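Local coordinates for protein periphilin-1 (Homo sapiens, PDB 6SWG) that probably takes part in transcriptional silencing as a subunit of the HUSH complex, its helical C-terminal region pairing with a second copy and with another protein, at residues 48-53 and 62-67. Residues are numbered along the deposited sequence; the frame is centred on the assembly and turned at random.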
# COMPACT_ATOMS: atom_id res chain seq x y z
N MET B 48 -5.05 -7.27 -1.12
CA MET B 48 -4.49 -7.20 -2.47
C MET B 48 -3.03 -7.63 -2.48
O MET B 48 -2.62 -8.47 -3.30
CB MET B 48 -4.65 -5.76 -2.97
CG MET B 48 -4.22 -5.45 -4.38
SD MET B 48 -4.60 -3.70 -4.82
CE MET B 48 -6.38 -3.67 -4.86
N VAL B 49 -2.24 -7.10 -1.55
CA VAL B 49 -0.82 -7.46 -1.54
C VAL B 49 -0.66 -8.94 -1.26
O VAL B 49 0.08 -9.65 -1.97
CB VAL B 49 -0.04 -6.60 -0.53
CG1 VAL B 49 1.40 -7.17 -0.35
CG2 VAL B 49 -0.02 -5.15 -1.03
N VAL B 50 -1.39 -9.45 -0.27
CA VAL B 50 -1.23 -10.85 0.08
C VAL B 50 -1.66 -11.76 -1.07
O VAL B 50 -1.00 -12.78 -1.35
CB VAL B 50 -2.01 -11.15 1.36
CG1 VAL B 50 -2.25 -12.64 1.49
CG2 VAL B 50 -1.23 -10.60 2.50
N LYS B 51 -2.72 -11.41 -1.78
CA LYS B 51 -3.12 -12.20 -2.94
C LYS B 51 -2.02 -12.26 -4.00
O LYS B 51 -1.76 -13.31 -4.60
CB LYS B 51 -4.40 -11.63 -3.52
CG LYS B 51 -5.02 -12.43 -4.64
CD LYS B 51 -6.44 -11.87 -4.96
CE LYS B 51 -7.17 -12.68 -6.04
NZ LYS B 51 -7.11 -14.18 -5.74
N MET B 52 -1.36 -11.15 -4.25
CA MET B 52 -0.28 -11.24 -5.24
C MET B 52 0.91 -12.04 -4.71
O MET B 52 1.52 -12.83 -5.44
CB MET B 52 0.17 -9.84 -5.60
CG MET B 52 -0.98 -9.09 -6.17
SD MET B 52 -0.58 -7.47 -6.84
CE MET B 52 0.53 -8.04 -8.16
N LEU B 53 1.22 -11.87 -3.42
CA LEU B 53 2.31 -12.65 -2.85
C LEU B 53 2.04 -14.13 -3.03
O LEU B 53 2.88 -14.86 -3.56
CB LEU B 53 2.51 -12.31 -1.36
CG LEU B 53 3.04 -10.90 -1.14
CD1 LEU B 53 2.96 -10.60 0.37
CD2 LEU B 53 4.44 -10.70 -1.78
N LYS B 62 -0.48 -20.65 3.67
CA LYS B 62 -1.03 -20.76 5.01
C LYS B 62 -0.37 -19.79 5.98
O LYS B 62 -1.04 -19.28 6.89
CB LYS B 62 -0.94 -22.20 5.52
CG LYS B 62 -1.85 -23.20 4.77
CD LYS B 62 -3.36 -22.87 4.86
CE LYS B 62 -4.15 -23.46 3.67
NZ LYS B 62 -4.08 -24.98 3.65
N SER B 63 0.93 -19.57 5.89
CA SER B 63 1.50 -18.73 6.93
C SER B 63 1.20 -17.26 6.66
O SER B 63 0.90 -16.50 7.59
CB SER B 63 2.99 -18.98 7.13
OG SER B 63 3.64 -19.23 5.94
N ILE B 64 1.16 -16.87 5.40
CA ILE B 64 0.83 -15.50 5.08
C ILE B 64 -0.59 -15.19 5.49
O ILE B 64 -0.85 -14.20 6.20
CB ILE B 64 1.05 -15.28 3.58
CG1 ILE B 64 2.54 -15.17 3.29
CG2 ILE B 64 0.40 -14.03 3.09
CD1 ILE B 64 2.89 -15.07 1.79
N GLN B 65 -1.52 -16.11 5.21
CA GLN B 65 -2.90 -15.90 5.63
C GLN B 65 -2.92 -15.67 7.12
O GLN B 65 -3.55 -14.73 7.62
CB GLN B 65 -3.78 -17.08 5.24
CG GLN B 65 -4.27 -17.09 3.79
CD GLN B 65 -5.14 -15.86 3.45
OE1 GLN B 65 -5.96 -15.41 4.26
NE2 GLN B 65 -4.99 -15.34 2.24
N PHE B 66 -2.17 -16.49 7.85
CA PHE B 66 -2.19 -16.38 9.31
C PHE B 66 -1.73 -15.01 9.75
O PHE B 66 -2.38 -14.32 10.54
CB PHE B 66 -1.30 -17.48 9.89
CG PHE B 66 -1.17 -17.39 11.35
CD1 PHE B 66 -0.09 -16.74 11.92
CD2 PHE B 66 -2.17 -17.90 12.18
CE1 PHE B 66 0.02 -16.62 13.29
CE2 PHE B 66 -2.08 -17.79 13.56
CZ PHE B 66 -0.99 -17.14 14.12
N ALA B 67 -0.60 -14.57 9.19
CA ALA B 67 -0.06 -13.26 9.53
C ALA B 67 -1.03 -12.17 9.12
O ALA B 67 -1.22 -11.19 9.85
CB ALA B 67 1.30 -13.10 8.86
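V50 straddles the branch methyl of I64 with both of its own methyls. CG1 of V50 lies 3.4 Å from CG2 of I64, and CG2 of V50 approaches that same I64 methyl at 3.8 Å. The two atoms of closest approach, V50 CG1 and I64 CG2, each lie anti to the backbone N of their own residue (V50 chi1 161°), and the two side chains reach past each other from opposing helices. Their CA atoms are 7.1 Å apart, the nearest pair between the segments. The other branch of I64 is stretched out (chi2 175°), carrying CD1 on to the CB of L53, 4.2 Å away and just under a turn beyond V50. Q65 adds a polar border. Its chain bends about the CB-CG bond, bringing the amide across the valine, with NE2 3.9 Å from CG1 of V50. The carbonyl end of the amide, OE1, makes a weak hydrogen bond to the backbone of another protein's chain.

The short segments run nearly antiparallel, 171° between their directions, with axes 10.5 Å apart. This is apolar packing near the closed end of a helical hairpin, where helix 23-56 turns back through a short link into helix 61-93. A second copy of periphilin packs beside it: V49 and L53 rest on V49 and L53 of that subunit, A67 also packs on its L53, and the M52 carbonyl accepts a hydrogen bond from its N71, so the hairpin's paired helices lie against the helices of the neighbouring subunit.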